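Beta-glucuronidase (Dictyoglomus thermophilum, PDB 6XXW) probably hydrolyses beta-D-glucuronides, releasing glucuronic acid, as a tetrameric glycoside hydrolase of family 2. Local coordinates at residues V38-M52 against L67-S79. Numbering follows the deposited sequence.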
loop_
_atom_site.group_PDB
_atom_site.type_symbol
_atom_site.label_atom_id
_atom_site.label_comp_id
_atom_site.label_asym_id
_atom_site.label_seq_id
_atom_site.Cartn_x
_atom_site.Cartn_y
_atom_site.Cartn_z
ATOM N N VAL A 38 -11.075 11.854 30.410
ATOM C CA VAL A 38 -11.664 10.517 30.380
ATOM C C VAL A 38 -12.986 10.549 31.135
ATOM O O VAL A 38 -13.018 10.882 32.325
ATOM C CB VAL A 38 -10.714 9.475 30.989
ATOM C CG1 VAL A 38 -11.350 8.093 30.964
ATOM C CG2 VAL A 38 -9.388 9.469 30.257
ATOM N N TRP A 39 -14.072 10.172 30.464
ATOM C CA TRP A 39 -15.389 10.113 31.082
ATOM C C TRP A 39 -15.858 8.669 31.176
ATOM O O TRP A 39 -15.333 7.781 30.509
ATOM C CB TRP A 39 -16.422 10.899 30.272
ATOM C CG TRP A 39 -16.283 12.399 30.237
ATOM C CD1 TRP A 39 -15.160 13.126 29.970
ATOM C CD2 TRP A 39 -17.335 13.340 30.436
ATOM N NE1 TRP A 39 -15.451 14.472 29.991
ATOM C CE2 TRP A 39 -16.782 14.628 30.280
ATOM C CE3 TRP A 39 -18.698 13.219 30.723
ATOM C CZ2 TRP A 39 -17.548 15.789 30.406
ATOM C CZ3 TRP A 39 -19.457 14.368 30.852
ATOM C CH2 TRP A 39 -18.878 15.637 30.706
ATOM N N GLU A 40 -16.883 8.433 31.989
ATOM C CA GLU A 40 -17.548 7.138 31.931
ATOM C C GLU A 40 -18.656 7.206 30.884
ATOM O O GLU A 40 -19.221 8.274 30.626
ATOM C CB GLU A 40 -18.107 6.746 33.301
ATOM C CG GLU A 40 -17.010 6.334 34.276
ATOM C CD GLU A 40 -17.543 5.884 35.623
ATOM O OE1 GLU A 40 -17.678 6.735 36.512
ATOM O OE2 GLU A 40 -17.797 4.676 35.804
ATOM N N PHE A 41 -18.961 6.058 30.277
ATOM C CA PHE A 41 -19.802 6.014 29.084
ATOM C C PHE A 41 -20.601 4.719 29.090
ATOM O O PHE A 41 -20.071 3.659 29.427
ATOM C CB PHE A 41 -18.922 6.124 27.820
ATOM C CG PHE A 41 -19.652 5.934 26.497
ATOM C CD1 PHE A 41 -19.929 4.663 26.003
ATOM C CD2 PHE A 41 -19.965 7.027 25.709
ATOM C CE1 PHE A 41 -20.578 4.498 24.770
ATOM C CE2 PHE A 41 -20.603 6.866 24.474
ATOM C CZ PHE A 41 -20.900 5.601 24.013
ATOM N N ARG A 42 -21.873 4.809 28.707
ATOM C CA ARG A 42 -22.706 3.620 28.575
ATOM C C ARG A 42 -23.739 3.866 27.489
ATOM O O ARG A 42 -23.959 5.002 27.069
ATOM C CB ARG A 42 -23.404 3.257 29.890
ATOM C CG ARG A 42 -24.350 4.342 30.391
ATOM C CD ARG A 42 -24.961 4.000 31.751
ATOM N NE ARG A 42 -25.942 5.019 32.109
ATOM C CZ ARG A 42 -27.208 4.976 31.722
ATOM N NH1 ARG A 42 -28.034 5.955 32.062
ATOM N NH2 ARG A 42 -27.643 3.944 31.001
ATOM N N THR A 43 -24.358 2.785 27.023
ATOM C CA THR A 43 -25.439 2.879 26.053
ATOM C C THR A 43 -26.781 2.692 26.754
ATOM O O THR A 43 -26.852 2.317 27.924
ATOM C CB THR A 43 -25.281 1.852 24.922
ATOM O OG1 THR A 43 -25.300 0.527 25.460
ATOM C CG2 THR A 43 -23.968 2.074 24.158
ATOM N N GLU A 44 -27.851 2.952 26.005
ATOM C CA GLU A 44 -29.193 3.018 26.579
ATOM C C GLU A 44 -29.569 1.730 27.304
ATOM O O GLU A 44 -29.327 0.627 26.812
ATOM C CB GLU A 44 -30.217 3.310 25.479
ATOM C CG GLU A 44 -31.496 3.960 25.989
ATOM C CD GLU A 44 -32.299 4.586 24.863
ATOM O OE1 GLU A 44 -32.064 4.225 23.677
ATOM O OE2 GLU A 44 -33.157 5.442 25.163
ATOM N N SER A 45 -30.155 1.888 28.499
ATOM C CA SER A 45 -30.702 0.781 29.288
ATOM C C SER A 45 -29.633 -0.237 29.684
ATOM O O SER A 45 -29.929 -1.412 29.905
ATOM C CB SER A 45 -31.866 0.091 28.556
ATOM O OG SER A 45 -33.087 0.792 28.768
ATOM N N ASP A 46 -28.381 0.203 29.785
ATOM C CA ASP A 46 -27.292 -0.644 30.246
ATOM C C ASP A 46 -26.656 0.004 31.466
ATOM O O ASP A 46 -26.447 1.220 31.490
ATOM C CB ASP A 46 -26.241 -0.854 29.158
ATOM C CG ASP A 46 -25.280 -1.983 29.490
ATOM O OD1 ASP A 46 -25.148 -2.325 30.687
ATOM O OD2 ASP A 46 -24.657 -2.533 28.550
ATOM N N LYS A 47 -26.343 -0.811 32.476
ATOM C CA LYS A 47 -25.849 -0.273 33.740
ATOM C C LYS A 47 -24.328 -0.218 33.835
ATOM O O LYS A 47 -23.805 0.532 34.667
ATOM C CB LYS A 47 -26.398 -1.088 34.916
ATOM N N ASN A 48 -23.604 -0.971 33.008
ATOM C CA ASN A 48 -22.147 -1.021 33.085
ATOM C C ASN A 48 -21.529 0.068 32.214
ATOM O O ASN A 48 -21.935 0.253 31.063
ATOM C CB ASN A 48 -21.635 -2.394 32.648
ATOM C CG ASN A 48 -21.551 -3.380 33.799
ATOM O OD1 ASN A 48 -21.580 -2.993 34.970
ATOM N ND2 ASN A 48 -21.448 -4.663 33.472
ATOM N N TYR A 49 -20.538 0.771 32.762
ATOM C CA TYR A 49 -19.840 1.839 32.062
ATOM C C TYR A 49 -18.535 1.323 31.458
ATOM O O TYR A 49 -17.937 0.369 31.956
ATOM C CB TYR A 49 -19.522 3.005 33.001
ATOM C CG TYR A 49 -20.709 3.840 33.441
ATOM C CD1 TYR A 49 -21.139 4.924 32.687
ATOM C CD2 TYR A 49 -21.381 3.562 34.628
ATOM C CE1 TYR A 49 -22.218 5.703 33.096
ATOM C CE2 TYR A 49 -22.460 4.330 35.038
ATOM C CZ TYR A 49 -22.872 5.397 34.268
ATOM O OH TYR A 49 -23.946 6.170 34.665
ATOM N N ILE A 50 -18.092 1.971 30.380
ATOM C CA ILE A 50 -16.715 1.819 29.906
ATOM C C ILE A 50 -16.065 3.197 29.975
ATOM O O ILE A 50 -16.729 4.186 30.310
ATOM C CB ILE A 50 -16.648 1.237 28.476
ATOM C CG1 ILE A 50 -17.445 2.107 27.502
ATOM C CG2 ILE A 50 -17.156 -0.203 28.428
ATOM C CD1 ILE A 50 -17.259 1.694 26.037
ATOM N N LEU A 51 -14.781 3.289 29.646
ATOM C CA LEU A 51 -14.119 4.586 29.579
ATOM C C LEU A 51 -14.197 5.156 28.167
ATOM O O LEU A 51 -14.089 4.424 27.183
ATOM C CB LEU A 51 -12.657 4.474 30.012
ATOM C CG LEU A 51 -12.474 3.981 31.453
ATOM C CD1 LEU A 51 -10.994 3.916 31.816
ATOM C CD2 LEU A 51 -13.240 4.874 32.432
ATOM N N MET A 52 -14.356 6.479 28.079
ATOM C CA MET A 52 -14.487 7.133 26.785
ATOM C C MET A 52 -13.849 8.516 26.817
ATOM O O MET A 52 -14.220 9.348 27.654
ATOM C CB MET A 52 -15.964 7.238 26.395
ATOM C CG MET A 52 -16.223 7.710 24.970
ATOM S SD MET A 52 -15.698 6.534 23.707
ATOM C CE MET A 52 -16.722 5.095 24.064
ATOM N N LEU A 67 -21.040 -1.162 18.984
ATOM C CA LEU A 67 -20.971 0.245 19.360
ATOM C C LEU A 67 -20.587 1.117 18.172
ATOM O O LEU A 67 -21.158 2.194 17.985
ATOM C CB LEU A 67 -19.980 0.442 20.509
ATOM C CG LEU A 67 -19.887 1.895 20.963
ATOM C CD1 LEU A 67 -21.260 2.387 21.447
ATOM C CD2 LEU A 67 -18.819 2.058 22.055
ATOM N N ARG A 68 -19.636 0.662 17.347
ATOM C CA ARG A 68 -19.322 1.378 16.111
ATOM C C ARG A 68 -20.589 1.738 15.329
ATOM O O ARG A 68 -20.752 2.868 14.858
ATOM C CB ARG A 68 -18.386 0.526 15.245
ATOM C CG ARG A 68 -17.762 1.295 14.083
ATOM C CD ARG A 68 -17.185 0.347 13.030
ATOM N NE ARG A 68 -18.228 -0.441 12.367
ATOM C CZ ARG A 68 -17.993 -1.508 11.605
ATOM N NH1 ARG A 68 -16.747 -1.913 11.404
ATOM N NH2 ARG A 68 -19.000 -2.158 11.034
ATOM N N ASP A 69 -21.503 0.786 15.187
ATOM C CA ASP A 69 -22.691 0.954 14.365
ATOM C C ASP A 69 -23.928 1.245 15.201
ATOM O O ASP A 69 -25.055 1.098 14.711
ATOM C CB ASP A 69 -22.909 -0.291 13.510
ATOM C CG ASP A 69 -21.754 -0.549 12.554
ATOM O OD1 ASP A 69 -21.032 0.423 12.203
ATOM O OD2 ASP A 69 -21.568 -1.719 12.160
ATOM N N TYR A 70 -23.734 1.672 16.447
ATOM C CA TYR A 70 -24.850 1.887 17.360
ATOM C C TYR A 70 -25.743 3.022 16.879
ATOM O O TYR A 70 -25.265 4.017 16.331
ATOM C CB TYR A 70 -24.309 2.195 18.758
ATOM C CG TYR A 70 -25.361 2.389 19.824
ATOM C CD1 TYR A 70 -25.961 1.299 20.429
ATOM C CD2 TYR A 70 -25.738 3.667 20.239
ATOM C CE1 TYR A 70 -26.918 1.462 21.421
ATOM C CE2 TYR A 70 -26.714 3.842 21.231
ATOM C CZ TYR A 70 -27.290 2.728 21.816
ATOM O OH TYR A 70 -28.241 2.865 22.803
ATOM N N VAL A 71 -27.055 2.865 17.076
ATOM C CA VAL A 71 -28.031 3.913 16.798
ATOM C C VAL A 71 -28.954 4.015 18.003
ATOM O O VAL A 71 -29.609 3.033 18.373
ATOM C CB VAL A 71 -28.858 3.653 15.518
ATOM C CG1 VAL A 71 -29.919 4.734 15.363
ATOM C CG2 VAL A 71 -27.969 3.635 14.274
ATOM N N GLY A 72 -29.006 5.197 18.607
ATOM C CA GLY A 72 -29.785 5.383 19.815
ATOM C C GLY A 72 -29.106 6.317 20.792
ATOM O O GLY A 72 -28.292 7.151 20.392
ATOM N N ARG A 73 -29.413 6.169 22.072
ATOM C CA ARG A 73 -28.941 7.084 23.102
ATOM C C ARG A 73 -27.720 6.515 23.808
ATOM O O ARG A 73 -27.664 5.324 24.117
ATOM C CB ARG A 73 -30.053 7.363 24.118
ATOM C CG ARG A 73 -31.181 8.194 23.522
ATOM C CD ARG A 73 -32.305 8.477 24.510
ATOM N NE ARG A 73 -33.488 8.990 23.822
ATOM C CZ ARG A 73 -34.491 8.226 23.381
ATOM N NH1 ARG A 73 -34.460 6.909 23.544
ATOM N NH2 ARG A 73 -35.535 8.779 22.770
ATOM N N VAL A 74 -26.735 7.377 24.054
ATOM C CA VAL A 74 -25.586 7.016 24.868
ATOM C C VAL A 74 -25.484 8.054 25.978
ATOM O O VAL A 74 -26.071 9.133 25.901
ATOM C CB VAL A 74 -24.277 6.924 24.053
ATOM C CG1 VAL A 74 -24.478 5.990 22.833
ATOM C CG2 VAL A 74 -23.814 8.309 23.615
ATOM N N TYR A 75 -24.752 7.705 27.032
ATOM C CA TYR A 75 -24.728 8.504 28.255
ATOM C C TYR A 75 -23.289 8.655 28.716
ATOM O O TYR A 75 -22.589 7.657 28.896
ATOM C CB TYR A 75 -25.582 7.857 29.355
ATOM C CG TYR A 75 -27.005 7.645 28.909
ATOM C CD1 TYR A 75 -27.356 6.537 28.139
ATOM C CD2 TYR A 75 -27.993 8.569 29.221
ATOM C CE1 TYR A 75 -28.660 6.352 27.694
ATOM C CE2 TYR A 75 -29.306 8.383 28.790
ATOM C CZ TYR A 75 -29.625 7.277 28.027
ATOM O OH TYR A 75 -30.922 7.094 27.600
ATOM N N TYR A 76 -22.857 9.899 28.890
ATOM C CA TYR A 76 -21.546 10.241 29.426
ATOM C C TYR A 76 -21.704 10.714 30.864
ATOM O O TYR A 76 -22.701 11.352 31.200
ATOM C CB TYR A 76 -20.906 11.354 28.606
ATOM C CG TYR A 76 -20.452 10.979 27.213
ATOM C CD1 TYR A 76 -21.360 10.868 26.169
ATOM C CD2 TYR A 76 -19.098 10.785 26.938
ATOM C CE1 TYR A 76 -20.932 10.552 24.868
ATOM C CE2 TYR A 76 -18.659 10.464 25.647
ATOM C CZ TYR A 76 -19.580 10.354 24.623
ATOM O OH TYR A 76 -19.138 10.048 23.357
ATOM N N LYS A 77 -20.720 10.404 31.716
ATOM C CA LYS A 77 -20.783 10.765 33.131
ATOM C C LYS A 77 -19.405 11.151 33.644
ATOM O O LYS A 77 -18.411 10.497 33.309
ATOM C CB LYS A 77 -21.319 9.604 33.985
ATOM C CG LYS A 77 -21.370 9.908 35.484
ATOM C CD LYS A 77 -22.130 8.834 36.245
ATOM C CE LYS A 77 -21.332 8.318 37.420
ATOM N NZ LYS A 77 -21.954 7.101 38.021
ATOM N N LYS A 78 -19.353 12.183 34.494
ATOM C CA LYS A 78 -18.090 12.638 35.060
ATOM C C LYS A 78 -18.350 13.402 36.351
ATOM O O LYS A 78 -19.343 14.122 36.473
ATOM C CB LYS A 78 -17.314 13.543 34.088
ATOM C CG LYS A 78 -15.864 13.774 34.494
ATOM C CD LYS A 78 -15.057 14.456 33.409
ATOM C CE LYS A 78 -13.575 14.167 33.589
ATOM N NZ LYS A 78 -12.732 15.256 33.025
ATOM N N SER A 79 -17.423 13.262 37.293
ATOM C CA SER A 79 -17.441 14.028 38.534
ATOM C C SER A 79 -16.623 15.301 38.382
ATOM O O SER A 79 -15.592 15.322 37.699
ATOM C CB SER A 79 -16.859 13.212 39.695
ATOM O OG SER A 79 -17.657 12.089 39.997
HETATM O O HOH W 1 -17.295 9.590 35.964
HETATM O O HOH W 2 -20.270 4.978 37.663
#
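R42 and Y75 face each other in an antiparallel strand pairing, 38-43 against 73-79, in the N-terminal sugar-binding domain, the jelly-roll beta sandwich of family 2 glycoside hydrolases, whose antiparallel sheet continues through 50-54 on one flank and 134-142 on the other. The register rests on two hydrogen-bonded pairs, E40 with K77 and R42 with Y75; R42 N to Y75 O is 2.9 Å and Y75 N to R42 O 2.8 Å. On the R42 and Y75 face, the guanidinium lies flat over the tyrosine ring, planes 2° apart and R42 CZ 4.2 Å from the ring centroid, a cation-pi stack. R42 CG lies between the backbone N and carbonyl carbon (chi1 62°), and the chain then runs extended to NE, carrying the guanidinium across the ring. R42 NH2 also donates to D46 O, which helps fix its rotation. Further along this face, one water bridges E40 OE1 to K77 O and another links E40 OE2 to K77 NZ. On the other face, F41 turns a ring edge onto the face of Y76 in a T-shaped pair, planes at 82°. M52 CE sits over the F41 ring, while V74 and L67 extend this apolar layer. At one end, R73 NH1 and E44 OE2 form a salt bridge, its modelled 2.5 Å doubtfully short. At the other, K78 NZ and W39 NE1 both donate to L35 O, and K78 CD makes a CH-pi contact 3.5 Å from the centroid of the W39 five-membered ring.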